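Local coordinates for Cobalt/magnesium transport protein CorA (Methanocaldococcus jannaschii, PDB 4EGW) that mediates influx of magnesium ions as a homopentamer that alternates between open and closed states, active when cytoplasmic magnesium is low and inactive when it is high, at residues R171-L176 with A254-V259; I99-L104 with I109-L114; I161-T166 with E240-D245; R167-I172 with K211-N216. One frame throughout, in Å; residues are numbered along the deposited sequence.

Interaction 1: residues R171-L176 with A254-V259; sequences RILMNL and ATYREV. With BU1 (1,4-butanediol), chain G.
The ring of Tyr256 reaches across from segment 254-259 and lodges against Leu173 and Leu176, one helical turn apart on segment 171-176. This is the tight part. Leu176 presents CD2, which lies 3.4 Å from Tyr256 CD2 and approaches the ring obliquely. Leu173 does more: its CB meets the ring edge in plane, while its CD2 comes within 3.7 Å of Tyr256 CE2. With CG anti to its own carbonyl carbon (chi1 -58°), the tyrosine extends toward the other helix, so one large side chain bridges backbones whose nearest CA atoms, those of Leu173 and Tyr256, are 8.5 Å apart. The two helices, 156-186 and 233-270, belong to the long helical bundle that in CorA proteins stands beside the alpha/beta domain, and Leu206 of helix 193-225 touches both Leu176 and Tyr256. Along the opposite ring edge the partner is a butanediol molecule, in a pocket shared with Glu177 and Leu180; its C4 lies 3.2 Å from Tyr256 CE1, near the ring plane, and Val259 CG2 is 3.7 Å from C3. Arg257 and Glu258 lie on the solvent side of helix 233-270, whereas Arg171, on helix 156-186, forms a salt bridge with Asp178 of the second subunit.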
loop_
_atom_site.group_PDB
_atom_site.type_symbol
_atom_site.label_atom_id
_atom_site.label_comp_id
_atom_site.label_asym_id
_atom_site.label_seq_id
_atom_site.Cartn_x
_atom_site.Cartn_y
_atom_site.Cartn_z
ATOM N N ARG A 171 4.019 2.736 -0.617
ATOM C CA ARG A 171 3.144 3.856 -0.346
ATOM C C ARG A 171 3.767 5.142 -0.873
ATOM O O ARG A 171 3.104 5.968 -1.492
ATOM C CB ARG A 171 2.909 3.970 1.154
ATOM C CG ARG A 171 1.848 4.981 1.523
ATOM C CD ARG A 171 2.450 6.261 2.086
ATOM N NE ARG A 171 3.077 6.047 3.387
ATOM C CZ ARG A 171 2.963 6.880 4.419
ATOM N NH1 ARG A 171 2.237 7.987 4.312
ATOM N NH2 ARG A 171 3.574 6.603 5.566
ATOM N N ILE A 172 5.058 5.298 -0.624
ATOM C CA ILE A 172 5.747 6.539 -0.914
ATOM C C ILE A 172 6.064 6.693 -2.398
ATOM O O ILE A 172 6.038 7.799 -2.935
ATOM C CB ILE A 172 7.026 6.646 -0.081
ATOM C CG1 ILE A 172 6.693 6.434 1.401
ATOM C CG2 ILE A 172 7.694 7.985 -0.312
ATOM C CD1 ILE A 172 7.884 6.009 2.264
ATOM N N LEU A 173 6.361 5.588 -3.063
ATOM C CA LEU A 173 6.535 5.627 -4.507
ATOM C C LEU A 173 5.258 6.132 -5.180
ATOM O O LEU A 173 5.272 7.114 -5.930
ATOM C CB LEU A 173 6.902 4.242 -5.035
ATOM C CG LEU A 173 8.283 3.703 -4.650
ATOM C CD1 LEU A 173 8.215 2.223 -4.379
ATOM C CD2 LEU A 173 9.304 4.019 -5.740
ATOM N N MET A 174 4.141 5.470 -4.916
ATOM C CA MET A 174 2.922 5.878 -5.584
ATOM C C MET A 174 2.685 7.348 -5.242
ATOM O O MET A 174 2.225 8.128 -6.073
ATOM C CB MET A 174 1.761 4.963 -5.194
ATOM C CG MET A 174 2.151 3.481 -5.232
ATOM S SD MET A 174 0.771 2.321 -5.293
ATOM C CE MET A 174 -0.259 2.930 -3.957
ATOM N N ASN A 175 3.052 7.725 -4.021
ATOM C CA ASN A 175 3.007 9.118 -3.587
ATOM C C ASN A 175 3.999 9.999 -4.333
ATOM O O ASN A 175 3.634 11.015 -4.921
ATOM C CB ASN A 175 3.309 9.205 -2.096
ATOM C CG ASN A 175 2.058 9.117 -1.233
ATOM O OD1 ASN A 175 0.941 8.986 -1.740
ATOM N ND2 ASN A 175 2.246 9.189 0.086
ATOM N N LEU A 176 5.265 9.616 -4.302
ATOM C CA LEU A 176 6.266 10.374 -5.023
ATOM C C LEU A 176 5.813 10.555 -6.458
ATOM O O LEU A 176 6.059 11.599 -7.061
ATOM C CB LEU A 176 7.612 9.663 -4.989
ATOM C CG LEU A 176 8.624 10.205 -5.993
ATOM C CD1 LEU A 176 10.021 10.200 -5.392
ATOM C CD2 LEU A 176 8.583 9.420 -7.306
ATOM N N ALA A 254 13.099 2.782 -10.520
ATOM C CA ALA A 254 13.803 2.928 -11.779
ATOM C C ALA A 254 13.023 3.865 -12.702
ATOM O O ALA A 254 13.529 4.895 -13.153
ATOM C CB ALA A 254 13.997 1.571 -12.435
ATOM N N THR A 255 11.777 3.507 -12.970
ATOM C CA THR A 255 10.940 4.307 -13.847
ATOM C C THR A 255 10.970 5.786 -13.444
ATOM O O THR A 255 11.030 6.676 -14.299
ATOM C CB THR A 255 9.502 3.787 -13.815
ATOM O OG1 THR A 255 9.510 2.377 -14.073
ATOM C CG2 THR A 255 8.654 4.496 -14.854
ATOM N N TYR A 256 10.952 6.038 -12.140
ATOM C CA TYR A 256 10.812 7.395 -11.627
ATOM C C TYR A 256 12.080 8.227 -11.746
ATOM O O TYR A 256 12.027 9.410 -12.101
ATOM C CB TYR A 256 10.335 7.378 -10.172
ATOM C CG TYR A 256 9.017 6.668 -9.966
ATOM C CD1 TYR A 256 8.169 6.400 -11.033
ATOM C CD2 TYR A 256 8.621 6.263 -8.695
ATOM C CE1 TYR A 256 6.961 5.736 -10.837
ATOM C CE2 TYR A 256 7.417 5.602 -8.488
ATOM C CZ TYR A 256 6.595 5.340 -9.562
ATOM O OH TYR A 256 5.406 4.686 -9.346
ATOM N N ARG A 257 13.224 7.632 -11.431
ATOM C CA ARG A 257 14.473 8.336 -11.664
ATOM C C ARG A 257 14.530 8.713 -13.132
ATOM O O ARG A 257 14.901 9.834 -13.468
ATOM C CB ARG A 257 15.685 7.492 -11.297
ATOM C CG ARG A 257 16.989 8.091 -11.804
ATOM C CD ARG A 257 18.137 7.113 -11.680
ATOM N NE ARG A 257 19.256 7.483 -12.537
ATOM C CZ ARG A 257 20.452 6.906 -12.487
ATOM N NH1 ARG A 257 20.687 5.936 -11.611
ATOM N NH2 ARG A 257 21.416 7.302 -13.308
ATOM N N GLU A 258 14.144 7.779 -14.000
ATOM C CA GLU A 258 14.092 8.052 -15.431
ATOM C C GLU A 258 13.405 9.400 -15.584
ATOM O O GLU A 258 14.020 10.383 -15.993
ATOM C CB GLU A 258 13.270 6.992 -16.179
ATOM C CG GLU A 258 13.737 5.537 -16.043
ATOM C CD GLU A 258 12.761 4.530 -16.683
ATOM O OE1 GLU A 258 11.845 4.960 -17.420
ATOM O OE2 GLU A 258 12.908 3.306 -16.444
ATOM N N VAL A 259 12.129 9.441 -15.211
ATOM C CA VAL A 259 11.317 10.641 -15.347
ATOM C C VAL A 259 11.964 11.896 -14.761
ATOM O O VAL A 259 11.783 12.987 -15.291
ATOM C CB VAL A 259 9.962 10.465 -14.654
ATOM C CG1 VAL A 259 9.251 11.805 -14.567
ATOM C CG2 VAL A 259 9.117 9.430 -15.383
HETATM C C1 BU1 G . 4.940 10.568 -14.534
HETATM C C2 BU1 G . 4.755 9.104 -14.341
HETATM C C3 BU1 G . 5.910 8.302 -13.842
HETATM C C4 BU1 G . 5.622 6.875 -13.526
HETATM O O5 BU1 G . 4.836 11.371 -13.419
HETATM O O6 BU1 G . 4.289 6.514 -13.417
#

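Interaction 2: residues I99-L104 with I109-L114; sequences IYKAPL and ITTTSL
Ala102 and Thr112 form a hydrogen-bonded pair at the middle of an antiparallel beta hairpin. Ala102 N reaches Thr112 O at 2.9 Å in an almost straight bond (174°), and Thr112 N returns to Ala102 O at 2.8 Å. The pairs Tyr100-Leu114 and Leu104-Thr110 repeat the pattern, with the strand directions 136° apart. CA-H...O contacts lie between them: Ile99 CA is 3.3 Å from Leu114 O. Among apolar contacts, the Leu104 side chain crosses that of Thr112 at about a right angle, CD2 lying 3.9 Å from Thr112 CB. Lys101 and Ser113 share one face, with the Thr111 hydroxyl beside them. The lysine, bent at chi2 (-87°), lays CD 3.3 Å from Thr111 OG1 and passes beside Ser113 OG, but its ammonium bonds to Glu83 O; Ser113 OG bonds to Glu85 O, and Thr111 OG1 probably to Ser212 OG. An alanine at Lys101 would remove this chain, and Glu83 O would probably lose its charged partner while Thr111 and Ser113 lost the aliphatic stem beside them. Strand 122-127 flanks one side of the hairpin and strand 88-90 the other; Ile165 of helix 156-186 packs on Tyr100 and Ala102, and Phe209 of helix 193-225 on Thr111.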
loop_
_atom_site.group_PDB
_atom_site.type_symbol
_atom_site.label_atom_id
_atom_site.label_comp_id
_atom_site.label_asym_id
_atom_site.label_seq_id
_atom_site.Cartn_x
_atom_site.Cartn_y
_atom_site.Cartn_z
ATOM N N ILE A 99 19.372 -7.629 8.592
ATOM C CA ILE A 99 19.451 -6.194 8.444
ATOM C C ILE A 99 18.506 -5.868 7.303
ATOM O O ILE A 99 18.440 -6.596 6.309
ATOM C CB ILE A 99 20.893 -5.747 8.072
ATOM C CG1 ILE A 99 21.911 -6.274 9.100
ATOM C CG2 ILE A 99 20.972 -4.217 7.905
ATOM C CD1 ILE A 99 21.639 -5.839 10.528
ATOM N N TYR A 100 17.754 -4.789 7.435
ATOM C CA TYR A 100 16.826 -4.453 6.382
ATOM C C TYR A 100 16.696 -2.952 6.283
ATOM O O TYR A 100 16.813 -2.251 7.287
ATOM C CB TYR A 100 15.482 -5.080 6.692
ATOM C CG TYR A 100 14.715 -5.513 5.480
ATOM C CD1 TYR A 100 15.053 -6.671 4.801
ATOM C CD2 TYR A 100 13.641 -4.766 5.016
ATOM C CE1 TYR A 100 14.342 -7.076 3.689
ATOM C CE2 TYR A 100 12.923 -5.161 3.908
ATOM C CZ TYR A 100 13.274 -6.317 3.246
ATOM O OH TYR A 100 12.554 -6.706 2.139
ATOM N N LYS A 101 16.481 -2.455 5.068
ATOM C CA LYS A 101 16.309 -1.022 4.849
ATOM C C LYS A 101 14.839 -0.641 4.776
ATOM O O LYS A 101 14.098 -1.110 3.910
ATOM C CB LYS A 101 17.018 -0.564 3.575
ATOM C CG LYS A 101 18.520 -0.424 3.721
ATOM C CD LYS A 101 18.936 0.937 4.247
ATOM C CE LYS A 101 20.410 0.942 4.508
ATOM N NZ LYS A 101 20.809 2.270 5.019
ATOM N N ALA A 102 14.436 0.236 5.682
ATOM C CA ALA A 102 13.078 0.713 5.725
ATOM C C ALA A 102 13.079 2.211 5.455
ATOM O O ALA A 102 14.040 2.909 5.790
ATOM C CB ALA A 102 12.495 0.427 7.074
ATOM N N PRO A 103 12.003 2.713 4.838
ATOM C CA PRO A 103 11.874 4.150 4.589
ATOM C C PRO A 103 12.034 4.964 5.883
ATOM O O PRO A 103 11.632 4.527 6.956
ATOM C CB PRO A 103 10.443 4.278 4.038
ATOM C CG PRO A 103 10.136 2.938 3.469
ATOM C CD PRO A 103 10.800 1.972 4.413
ATOM N N LEU A 104 12.633 6.141 5.768
ATOM C CA LEU A 104 12.876 7.019 6.904
ATOM C C LEU A 104 12.331 8.381 6.530
ATOM O O LEU A 104 12.589 8.890 5.439
ATOM C CB LEU A 104 14.371 7.124 7.170
ATOM C CG LEU A 104 14.826 8.194 8.155
ATOM C CD1 LEU A 104 14.196 7.968 9.505
ATOM C CD2 LEU A 104 16.353 8.237 8.262
ATOM N N ILE A 109 12.809 12.435 2.479
ATOM C CA ILE A 109 12.784 11.010 2.802
ATOM C C ILE A 109 14.045 10.274 2.359
ATOM O O ILE A 109 14.610 10.559 1.301
ATOM C CB ILE A 109 11.581 10.308 2.160
ATOM C CG1 ILE A 109 10.265 10.918 2.649
ATOM C CG2 ILE A 109 11.619 8.820 2.467
ATOM C CD1 ILE A 109 9.931 12.248 2.008
ATOM N N THR A 110 14.478 9.325 3.179
ATOM C CA THR A 110 15.572 8.415 2.834
ATOM C C THR A 110 15.251 7.061 3.468
ATOM O O THR A 110 14.118 6.835 3.882
ATOM C CB THR A 110 16.970 8.932 3.277
ATOM O OG1 THR A 110 17.038 9.011 4.706
ATOM C CG2 THR A 110 17.273 10.304 2.665
ATOM N N THR A 111 16.214 6.146 3.512
ATOM C CA THR A 111 15.991 4.880 4.193
ATOM C C THR A 111 16.993 4.687 5.310
ATOM O O THR A 111 18.000 5.386 5.379
ATOM C CB THR A 111 16.090 3.687 3.258
ATOM O OG1 THR A 111 17.442 3.540 2.821
ATOM C CG2 THR A 111 15.174 3.864 2.069
ATOM N N THR A 112 16.686 3.744 6.192
ATOM C CA THR A 112 17.423 3.549 7.423
ATOM C C THR A 112 17.380 2.064 7.779
ATOM O O THR A 112 16.376 1.391 7.557
ATOM C CB THR A 112 16.773 4.360 8.563
ATOM O OG1 THR A 112 17.665 4.454 9.689
ATOM C CG2 THR A 112 15.466 3.702 8.997
ATOM N N SER A 113 18.471 1.553 8.333
ATOM C CA SER A 113 18.567 0.129 8.619
ATOM C C SER A 113 18.046 -0.266 9.990
ATOM O O SER A 113 18.183 0.460 10.988
ATOM C CB SER A 113 20.001 -0.369 8.434
ATOM O OG SER A 113 20.343 -0.436 7.059
ATOM N N LEU A 114 17.422 -1.432 10.028
ATOM C CA LEU A 114 17.085 -2.050 11.289
ATOM C C LEU A 114 17.630 -3.455 11.297
ATOM O O LEU A 114 17.660 -4.123 10.264
ATOM C CB LEU A 114 15.576 -2.062 11.524
ATOM C CG LEU A 114 14.595 -2.546 10.457
ATOM C CD1 LEU A 114 15.267 -3.324 9.367
ATOM C CD2 LEU A 114 13.506 -3.380 11.113
#

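Interaction 3: residues I161-T166 with E240-D245; sequences ILNEIT and EDLYYD
Leu242 points its side chain at one turn of the facing helix, where Leu162, Asn163 and Thr166 receive it. The chain leaves CB with CG anti to the backbone N (chi1 -160°), which carries the fork out across the gap between the helices. CG itself comes only within 3.9 Å of Thr166 OG1; the close contacts belong to the two methyls. CD1 enters between two oxygens, 3.2 Å from Asn163 OD1 and 3.2 Å from Thr166 OG1, with Thr166 CB just behind. CD2 turns the other way, and settles 3.5 Å from Leu162 CB and equally near the backbone N of Asn163. Helices 156-186 and 233-270 run here nearly parallel, at 16°, with the axes of these short segments 10.5 Å apart and the nearest CA atoms, those of Asn163 and Leu242, 6.5 Å apart. They are neighbours in the bundle of long helices of the cytoplasmic part of CorA, and helix 193-225 closes over Leu162 through Leu220 and Leu223. Thr166 OG1 turns back on its own helix and bonds to Leu162 O at 2.8 Å, rising above the carbonyl plane, while Thr166 N reaches the same oxygen from the opposite face. With a valine in place of Thr166, Leu162 O would probably keep its backbone bond but lose its second donor, and the side chain at this position would no longer be tied to the carbonyl. Since the leucine meets its three partners chiefly through its methyls, the contact supplies close packing without directional bonds, and the Thr166 hydroxyl is already engaged within its own helix.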
loop_
_atom_site.group_PDB
_atom_site.type_symbol
_atom_site.label_atom_id
_atom_site.label_comp_id
_atom_site.label_asym_id
_atom_site.label_seq_id
_atom_site.Cartn_x
_atom_site.Cartn_y
_atom_site.Cartn_z
ATOM N N ILE A 161 6.593 -7.823 9.118
ATOM C CA ILE A 161 7.396 -6.642 9.290
ATOM C C ILE A 161 7.992 -6.315 7.926
ATOM O O ILE A 161 7.825 -5.208 7.415
ATOM C CB ILE A 161 8.493 -6.889 10.313
ATOM C CG1 ILE A 161 7.943 -7.757 11.451
ATOM C CG2 ILE A 161 9.014 -5.571 10.833
ATOM C CD1 ILE A 161 8.988 -8.215 12.449
ATOM N N LEU A 162 8.661 -7.290 7.324
ATOM C CA LEU A 162 9.283 -7.065 6.022
ATOM C C LEU A 162 8.239 -6.534 5.051
ATOM O O LEU A 162 8.488 -5.601 4.278
ATOM C CB LEU A 162 9.893 -8.357 5.486
ATOM C CG LEU A 162 11.357 -8.599 5.879
ATOM C CD1 LEU A 162 11.642 -8.179 7.312
ATOM C CD2 LEU A 162 11.783 -10.040 5.634
ATOM N N ASN A 163 7.056 -7.126 5.112
ATOM C CA ASN A 163 5.971 -6.683 4.273
ATOM C C ASN A 163 5.582 -5.249 4.577
ATOM O O ASN A 163 5.553 -4.409 3.680
ATOM C CB ASN A 163 4.751 -7.566 4.447
ATOM C CG ASN A 163 3.856 -7.530 3.241
ATOM O OD1 ASN A 163 4.333 -7.424 2.104
ATOM N ND2 ASN A 163 2.554 -7.615 3.469
ATOM N N GLU A 164 5.266 -4.970 5.836
ATOM C CA GLU A 164 4.884 -3.619 6.205
ATOM C C GLU A 164 5.945 -2.644 5.769
ATOM O O GLU A 164 5.628 -1.565 5.277
ATOM C CB GLU A 164 4.623 -3.479 7.698
ATOM C CG GLU A 164 3.179 -3.735 8.089
ATOM C CD GLU A 164 2.192 -3.016 7.184
ATOM O OE1 GLU A 164 2.436 -1.830 6.849
ATOM O OE2 GLU A 164 1.178 -3.647 6.800
ATOM N N ILE A 165 7.207 -3.014 5.925
ATOM C CA ILE A 165 8.260 -2.130 5.467
ATOM C C ILE A 165 8.041 -1.930 3.989
ATOM O O ILE A 165 7.800 -0.813 3.532
ATOM C CB ILE A 165 9.641 -2.738 5.675
ATOM C CG1 ILE A 165 9.924 -2.908 7.165
ATOM C CG2 ILE A 165 10.704 -1.873 5.025
ATOM C CD1 ILE A 165 11.289 -3.487 7.441
ATOM N N THR A 166 8.054 -3.033 3.248
ATOM C CA THR A 166 7.931 -2.960 1.797
ATOM C C THR A 166 6.750 -2.077 1.400
ATOM O O THR A 166 6.826 -1.303 0.437
ATOM C CB THR A 166 7.813 -4.353 1.170
ATOM O OG1 THR A 166 8.926 -5.161 1.588
ATOM C CG2 THR A 166 7.810 -4.252 -0.348
ATOM N N GLU A 240 8.445 -14.632 -1.455
ATOM C CA GLU A 240 8.528 -14.605 -2.913
ATOM C C GLU A 240 7.604 -13.516 -3.448
ATOM O O GLU A 240 7.983 -12.719 -4.311
ATOM C CB GLU A 240 8.129 -15.971 -3.474
ATOM C CG GLU A 240 8.402 -16.190 -4.952
ATOM C CD GLU A 240 7.767 -17.483 -5.448
ATOM O OE1 GLU A 240 6.922 -18.042 -4.709
ATOM O OE2 GLU A 240 8.107 -17.940 -6.567
ATOM N N ASP A 241 6.386 -13.490 -2.919
ATOM C CA ASP A 241 5.473 -12.393 -3.176
ATOM C C ASP A 241 6.187 -11.095 -2.861
ATOM O O ASP A 241 6.255 -10.178 -3.683
ATOM C CB ASP A 241 4.252 -12.521 -2.272
ATOM C CG ASP A 241 3.406 -13.730 -2.606
ATOM O OD1 ASP A 241 3.891 -14.600 -3.369
ATOM O OD2 ASP A 241 2.257 -13.811 -2.110
ATOM N N LEU A 242 6.724 -11.037 -1.651
ATOM C CA LEU A 242 7.407 -9.859 -1.163
ATOM C C LEU A 242 8.584 -9.521 -2.084
ATOM O O LEU A 242 8.850 -8.354 -2.379
ATOM C CB LEU A 242 7.868 -10.116 0.268
ATOM C CG LEU A 242 8.179 -8.916 1.149
ATOM C CD1 LEU A 242 7.220 -7.787 0.836
ATOM C CD2 LEU A 242 8.095 -9.321 2.612
ATOM N N TYR A 243 9.280 -10.553 -2.545
ATOM C CA TYR A 243 10.332 -10.379 -3.528
ATOM C C TYR A 243 9.792 -9.682 -4.789
ATOM O O TYR A 243 10.408 -8.731 -5.301
ATOM C CB TYR A 243 10.933 -11.746 -3.858
ATOM C CG TYR A 243 11.849 -11.803 -5.066
ATOM C CD1 TYR A 243 12.949 -10.962 -5.178
ATOM C CD2 TYR A 243 11.636 -12.735 -6.074
ATOM C CE1 TYR A 243 13.793 -11.030 -6.281
ATOM C CE2 TYR A 243 12.474 -12.808 -7.176
ATOM C CZ TYR A 243 13.549 -11.955 -7.277
ATOM O OH TYR A 243 14.382 -12.033 -8.372
ATOM N N TYR A 244 8.637 -10.146 -5.270
ATOM C CA TYR A 244 8.010 -9.619 -6.490
ATOM C C TYR A 244 7.710 -8.123 -6.447
ATOM O O TYR A 244 7.996 -7.379 -7.395
ATOM C CB TYR A 244 6.706 -10.361 -6.763
ATOM C CG TYR A 244 6.882 -11.753 -7.321
ATOM C CD1 TYR A 244 8.041 -12.114 -8.004
ATOM C CD2 TYR A 244 5.881 -12.708 -7.178
ATOM C CE1 TYR A 244 8.195 -13.393 -8.522
ATOM C CE2 TYR A 244 6.026 -13.983 -7.694
ATOM C CZ TYR A 244 7.183 -14.320 -8.364
ATOM O OH TYR A 244 7.322 -15.594 -8.872
ATOM N N ASP A 245 7.106 -7.690 -5.352
ATOM C CA ASP A 245 6.717 -6.299 -5.227
ATOM C C ASP A 245 7.941 -5.428 -5.043
ATOM O O ASP A 245 7.997 -4.308 -5.560
ATOM C CB ASP A 245 5.756 -6.155 -4.069
ATOM C CG ASP A 245 4.680 -7.207 -4.109
ATOM O OD1 ASP A 245 4.345 -7.657 -5.229
ATOM O OD2 ASP A 245 4.184 -7.600 -3.034
#

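Interaction 4: residues R167-I172 with K211-N216; sequences RSYSRI and KSLIAN
Tyr169 lays its ring across the gap to Leu213, Ser212 and Asn216 in an antiparallel helix pair of the long helical bundle characteristic of CorA's cytoplasmic part. Helices 156-186 and 193-225 run at 149° here, the axes of these short segments 12.0 Å apart, and the tyrosine fills much of that spacing. Its CG stands anti to the carbonyl carbon (chi1 -80°), which directs the ring toward helix 193-225. Over one face of the ring stands Leu213 CD2, 3.5 Å from the centroid and close to the normal, a well-centred CH-pi contact. Leu213 slides past the tyrosine in the opposite direction, its fork alone lying against the ring. Asn216 meets the ring obliquely: ND2 lies 3.4 Å from Tyr169 CE2, with amide and ring planes 83° apart. Near the phenol end, Ser212 CB sits close beside Tyr169 OH.

What sets these groups lies one shell out, in the hairpin. Lys101 O takes bonds from both Tyr169 OH and Asn216 ND2, and this strand carbonyl helps hold the phenol end and the amide NH2. The ring also meets Phe209 edge-to-face, and Leu213 is backed by Ile250 and Ser253 of helix 233-270. Farther away on the same segment, Arg167 NH2 bonds to Ser170 OG of the second subunit of this crystal's two-chain assembly. Although Ser212 OG comes within 3.4 Å of Tyr169 OH, the angle is poor for a bond, and the serine hydroxyl probably pairs instead with Thr111 OG1, at a modelled distance too short to trust.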
loop_
_atom_site.group_PDB
_atom_site.type_symbol
_atom_site.label_atom_id
_atom_site.label_comp_id
_atom_site.label_asym_id
_atom_site.label_seq_id
_atom_site.Cartn_x
_atom_site.Cartn_y
_atom_site.Cartn_z
ATOM N N ARG A 167 5.672 -2.186 2.167
ATOM C CA ARG A 167 4.486 -1.363 1.971
ATOM C C ARG A 167 4.738 0.107 2.276
ATOM O O ARG A 167 4.101 0.987 1.689
ATOM C CB ARG A 167 3.347 -1.887 2.823
ATOM C CG ARG A 167 2.379 -2.738 2.040
ATOM C CD ARG A 167 1.254 -3.254 2.933
ATOM N NE ARG A 167 0.634 -2.195 3.725
ATOM C CZ ARG A 167 -0.549 -1.659 3.455
ATOM N NH1 ARG A 167 -1.249 -2.081 2.409
ATOM N NH2 ARG A 167 -1.040 -0.707 4.237
ATOM N N SER A 168 5.661 0.373 3.200
ATOM C CA SER A 168 6.116 1.742 3.433
ATOM C C SER A 168 6.632 2.272 2.106
ATOM O O SER A 168 6.190 3.303 1.616
ATOM C CB SER A 168 7.249 1.795 4.469
ATOM O OG SER A 168 6.878 1.232 5.716
ATOM N N TYR A 169 7.567 1.543 1.517
ATOM C CA TYR A 169 8.167 1.960 0.264
ATOM C C TYR A 169 7.112 2.187 -0.803
ATOM O O TYR A 169 7.113 3.222 -1.491
ATOM C CB TYR A 169 9.110 0.887 -0.232
ATOM C CG TYR A 169 10.471 0.857 0.420
ATOM C CD1 TYR A 169 11.428 1.801 0.098
ATOM C CD2 TYR A 169 10.822 -0.153 1.311
ATOM C CE1 TYR A 169 12.699 1.759 0.655
ATOM C CE2 TYR A 169 12.091 -0.199 1.876
ATOM C CZ TYR A 169 13.021 0.758 1.536
ATOM O OH TYR A 169 14.280 0.732 2.077
ATOM N N SER A 170 6.225 1.206 -0.945
ATOM C CA SER A 170 5.235 1.211 -2.019
ATOM C C SER A 170 4.278 2.373 -1.861
ATOM O O SER A 170 3.785 2.935 -2.838
ATOM C CB SER A 170 4.443 -0.093 -2.053
ATOM O OG SER A 170 3.543 -0.073 -3.145
ATOM N N ARG A 171 4.019 2.736 -0.617
ATOM C CA ARG A 171 3.144 3.856 -0.346
ATOM C C ARG A 171 3.767 5.142 -0.873
ATOM O O ARG A 171 3.104 5.968 -1.492
ATOM C CB ARG A 171 2.909 3.970 1.154
ATOM C CG ARG A 171 1.848 4.981 1.523
ATOM C CD ARG A 171 2.450 6.261 2.086
ATOM N NE ARG A 171 3.077 6.047 3.387
ATOM C CZ ARG A 171 2.963 6.880 4.419
ATOM N NH1 ARG A 171 2.237 7.987 4.312
ATOM N NH2 ARG A 171 3.574 6.603 5.566
ATOM N N ILE A 172 5.058 5.298 -0.624
ATOM C CA ILE A 172 5.747 6.539 -0.914
ATOM C C ILE A 172 6.064 6.693 -2.398
ATOM O O ILE A 172 6.038 7.799 -2.935
ATOM C CB ILE A 172 7.026 6.646 -0.081
ATOM C CG1 ILE A 172 6.693 6.434 1.401
ATOM C CG2 ILE A 172 7.694 7.985 -0.312
ATOM C CD1 ILE A 172 7.884 6.009 2.264
ATOM N N LYS A 211 18.754 1.875 -4.066
ATOM C CA LYS A 211 19.807 1.175 -3.350
ATOM C C LYS A 211 19.178 0.229 -2.325
ATOM O O LYS A 211 19.506 -0.961 -2.279
ATOM C CB LYS A 211 20.685 2.197 -2.628
ATOM C CG LYS A 211 22.167 2.094 -2.901
ATOM C CD LYS A 211 22.922 3.021 -1.950
ATOM C CE LYS A 211 24.408 2.718 -1.887
ATOM N NZ LYS A 211 25.029 3.380 -0.697
ATOM N N SER A 212 18.261 0.767 -1.521
ATOM C CA SER A 212 17.667 0.027 -0.407
ATOM C C SER A 212 16.886 -1.175 -0.891
ATOM O O SER A 212 17.083 -2.287 -0.410
ATOM C CB SER A 212 16.738 0.928 0.414
ATOM O OG SER A 212 17.461 1.726 1.335
ATOM N N LEU A 213 15.992 -0.935 -1.843
ATOM C CA LEU A 213 15.160 -1.981 -2.401
ATOM C C LEU A 213 16.027 -3.029 -3.057
ATOM O O LEU A 213 15.683 -4.207 -3.079
ATOM C CB LEU A 213 14.185 -1.381 -3.404
ATOM C CG LEU A 213 13.251 -0.387 -2.708
ATOM C CD1 LEU A 213 12.652 0.615 -3.677
ATOM C CD2 LEU A 213 12.168 -1.129 -1.958
ATOM N N ILE A 214 17.163 -2.606 -3.593
ATOM C CA ILE A 214 18.109 -3.565 -4.118
ATOM C C ILE A 214 18.564 -4.464 -2.969
ATOM O O ILE A 214 18.392 -5.685 -3.012
ATOM C CB ILE A 214 19.314 -2.888 -4.770
ATOM C CG1 ILE A 214 18.893 -2.184 -6.052
ATOM C CG2 ILE A 214 20.337 -3.925 -5.131
ATOM C CD1 ILE A 214 18.313 -3.135 -7.061
ATOM N N ALA A 215 19.101 -3.842 -1.923
ATOM C CA ALA A 215 19.673 -4.566 -0.790
ATOM C C ALA A 215 18.638 -5.401 -0.024
ATOM O O ALA A 215 18.943 -6.500 0.454
ATOM C CB ALA A 215 20.373 -3.596 0.141
ATOM N N ASN A 216 17.423 -4.868 0.103
ATOM C CA ASN A 216 16.304 -5.622 0.649
ATOM C C ASN A 216 16.026 -6.820 -0.231
ATOM O O ASN A 216 15.858 -7.938 0.252
ATOM C CB ASN A 216 15.045 -4.763 0.664
ATOM C CG ASN A 216 14.979 -3.835 1.849
ATOM O OD1 ASN A 216 15.912 -3.760 2.647
ATOM N ND2 ASN A 216 13.862 -3.113 1.972
#

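Overall arrangement
Helix 156-186 runs through three of the four contacts, meeting helix 233-270 in interactions 1 and 3 and helix 193-225 in interaction 4, whose segment 167-172 shares Arg171 and Ile172 with interaction 1 and directly follows 161-166 of interaction 3. Centres of interactions 3 and 4 are about 9 Å apart, those of 1 and 3 about 17 Å. Interaction 2 brings the sheet against this bundle: its centre lies about 8 Å from that of interaction 4, where Tyr100 CE2 is 3.0 Å from Asn216 ND2. It also touches interaction 3, Ala102 CB lying 3.6 Å from Ile165 CG2, and interaction 1, through Ile172 and Pro103. Interaction 1 alone contributes residues to a butanediol pocket.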